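Local coordinates for protein GP37 (Pseudomonas phage phikz, PDB 5FT0) that inhibits the host RNA degradosome, probably by binding RNase E as a phage-encoded ribonuclease inhibitor, at residues E175-Y180 with I227-Y232. Sequence-based numbering, arbitrary orientation.
Sequences ELILAY and IKIVRY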
loop_
_atom_site.group_PDB
_atom_site.type_symbol
_atom_site.label_atom_id
_atom_site.label_comp_id
_atom_site.label_asym_id
_atom_site.label_seq_id
_atom_site.Cartn_x
_atom_site.Cartn_y
_atom_site.Cartn_z
ATOM N N GLU A 175 -19.874 22.622 7.375
ATOM C CA GLU A 175 -19.160 23.360 8.411
ATOM C C GLU A 175 -17.653 23.178 8.295
ATOM O O GLU A 175 -16.891 24.075 8.678
ATOM C CB GLU A 175 -19.644 22.928 9.795
ATOM C CG GLU A 175 -21.071 23.353 10.112
ATOM C CD GLU A 175 -21.248 24.862 10.091
ATOM O OE1 GLU A 175 -20.420 25.571 10.707
ATOM O OE2 GLU A 175 -22.213 25.341 9.455
ATOM N N LEU A 176 -17.202 22.028 7.784
ATOM C CA LEU A 176 -15.774 21.831 7.556
ATOM C C LEU A 176 -15.256 22.802 6.504
ATOM O O LEU A 176 -14.231 23.467 6.704
ATOM C CB LEU A 176 -15.504 20.385 7.137
ATOM C CG LEU A 176 -14.103 20.072 6.602
ATOM C CD1 LEU A 176 -13.054 20.306 7.676
ATOM C CD2 LEU A 176 -14.030 18.640 6.089
ATOM N N ILE A 177 -15.960 22.902 5.376
ATOM C CA ILE A 177 -15.592 23.865 4.342
ATOM C C ILE A 177 -15.634 25.280 4.897
ATOM O O ILE A 177 -14.724 26.084 4.661
ATOM C CB ILE A 177 -16.516 23.712 3.119
ATOM C CG1 ILE A 177 -16.395 22.305 2.529
ATOM C CG2 ILE A 177 -16.208 24.779 2.071
ATOM C CD1 ILE A 177 -14.980 21.915 2.167
ATOM N N LEU A 178 -16.692 25.604 5.645
ATOM C CA LEU A 178 -16.842 26.942 6.207
ATOM C C LEU A 178 -15.682 27.281 7.135
ATOM O O LEU A 178 -15.138 28.390 7.090
ATOM C CB LEU A 178 -18.171 27.037 6.955
ATOM C CG LEU A 178 -19.002 28.312 6.804
ATOM C CD1 LEU A 178 -19.512 28.447 5.376
ATOM C CD2 LEU A 178 -20.157 28.303 7.795
ATOM N N ALA A 179 -15.285 26.327 7.982
ATOM C CA ALA A 179 -14.189 26.561 8.915
ATOM C C ALA A 179 -12.898 26.900 8.179
ATOM O O ALA A 179 -12.187 27.843 8.549
ATOM C CB ALA A 179 -13.995 25.334 9.807
ATOM N N TYR A 180 -12.578 26.138 7.129
ATOM C CA TYR A 180 -11.406 26.456 6.322
ATOM C C TYR A 180 -11.585 27.779 5.594
ATOM O O TYR A 180 -10.632 28.556 5.464
ATOM C CB TYR A 180 -11.126 25.326 5.328
ATOM C CG TYR A 180 -10.275 24.228 5.909
ATOM C CD1 TYR A 180 -10.839 23.217 6.674
ATOM C CD2 TYR A 180 -8.901 24.221 5.722
ATOM C CE1 TYR A 180 -10.060 22.218 7.220
ATOM C CE2 TYR A 180 -8.113 23.228 6.264
ATOM C CZ TYR A 180 -8.698 22.228 7.015
ATOM O OH TYR A 180 -7.916 21.237 7.558
ATOM N N ILE A 227 -9.401 21.124 -0.417
ATOM C CA ILE A 227 -10.208 20.017 0.074
ATOM C C ILE A 227 -10.999 19.467 -1.102
ATOM O O ILE A 227 -11.695 20.221 -1.791
ATOM C CB ILE A 227 -11.153 20.454 1.209
ATOM C CG1 ILE A 227 -10.352 21.014 2.384
ATOM C CG2 ILE A 227 -12.017 19.287 1.653
ATOM C CD1 ILE A 227 -11.210 21.438 3.550
ATOM N N LYS A 228 -10.882 18.165 -1.338
ATOM C CA LYS A 228 -11.617 17.493 -2.401
ATOM C C LYS A 228 -12.688 16.610 -1.786
ATOM O O LYS A 228 -12.413 15.855 -0.847
ATOM C CB LYS A 228 -10.692 16.650 -3.282
ATOM C CG LYS A 228 -11.435 15.927 -4.404
ATOM C CD LYS A 228 -10.503 15.105 -5.282
ATOM C CE LYS A 228 -10.054 13.836 -4.593
ATOM N NZ LYS A 228 -9.204 13.001 -5.487
ATOM N N ILE A 229 -13.906 16.712 -2.309
ATOM C CA ILE A 229 -15.022 15.874 -1.894
ATOM C C ILE A 229 -15.530 15.133 -3.122
ATOM O O ILE A 229 -15.706 15.734 -4.189
ATOM C CB ILE A 229 -16.142 16.703 -1.241
ATOM C CG1 ILE A 229 -15.580 17.493 -0.058
ATOM C CG2 ILE A 229 -17.276 15.798 -0.781
ATOM C CD1 ILE A 229 -16.577 18.421 0.581
ATOM N N VAL A 230 -15.755 13.830 -2.973
ATOM C CA VAL A 230 -16.141 12.965 -4.081
ATOM C C VAL A 230 -17.514 12.378 -3.789
ATOM O O VAL A 230 -17.738 11.816 -2.710
ATOM C CB VAL A 230 -15.115 11.840 -4.312
ATOM C CG1 VAL A 230 -15.502 11.011 -5.534
ATOM C CG2 VAL A 230 -13.718 12.417 -4.468
ATOM N N ARG A 231 -18.425 12.513 -4.746
ATOM C CA ARG A 231 -19.676 11.769 -4.753
ATOM C C ARG A 231 -19.621 10.760 -5.889
ATOM O O ARG A 231 -19.331 11.125 -7.032
ATOM C CB ARG A 231 -20.883 12.687 -4.932
ATOM C CG ARG A 231 -22.213 11.948 -4.862
ATOM C CD ARG A 231 -23.294 12.697 -5.615
ATOM N NE ARG A 231 -24.636 12.258 -5.241
ATOM C CZ ARG A 231 -25.362 11.388 -5.936
ATOM N NH1 ARG A 231 -24.880 10.854 -7.052
ATOM N NH2 ARG A 231 -26.574 11.052 -5.517
ATOM N N TYR A 232 -19.888 9.499 -5.573
ATOM C CA TYR A 232 -19.826 8.445 -6.568
ATOM C C TYR A 232 -21.192 8.283 -7.236
ATOM O O TYR A 232 -22.157 8.975 -6.905
ATOM C CB TYR A 232 -19.313 7.162 -5.919
ATOM C CG TYR A 232 -17.901 7.325 -5.392
ATOM C CD1 TYR A 232 -16.809 7.256 -6.249
ATOM C CD2 TYR A 232 -17.664 7.583 -4.047
ATOM C CE1 TYR A 232 -15.520 7.419 -5.781
ATOM C CE2 TYR A 232 -16.375 7.747 -3.567
ATOM C CZ TYR A 232 -15.308 7.665 -4.439
ATOM O OH TYR A 232 -14.026 7.829 -3.971
#
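Ile227 reaches from the antiparallel seven-stranded sheet into a hollow on the long helix 158-187 packed on one face of the sheet, between Leu176, Ile177 and Tyr180, one turn of helix. The helix segment runs nearly antiparallel to the strand, with their axes 10.9 Å apart at the closest, a gap bridged by side chains alone. The bump is the tip of the isoleucine. With its chain extended (chi2 -179°), CD1 is carried over one face of the Tyr180 ring, 3.8 Å from the ring centroid and 20° off the normal, a CH-pi contact displaced toward the CD1 side of the tyrosine. Leu176 borders the hollow more loosely, its CG 4.4 Å from Ile227 CD1. Ile177 runs alongside Ile227, pointing the other way, and supplies a bump of its own: its bent chain (chi2 -55°) brings CD1 over the notch between Ile227 and Ile229, 4.0 Å from Ile227 CG2. Phe211 of the adjacent strand also packs against Ile177 and Ile229, while Leu89 of helix 87-98 and Phe130 of strand 122-132 pack against Tyr180, so the contact is buried within the layer between helices and sheet. Farther along the strand, Ile229 CD1 touches Ile177 CD1 at 4.2 Å.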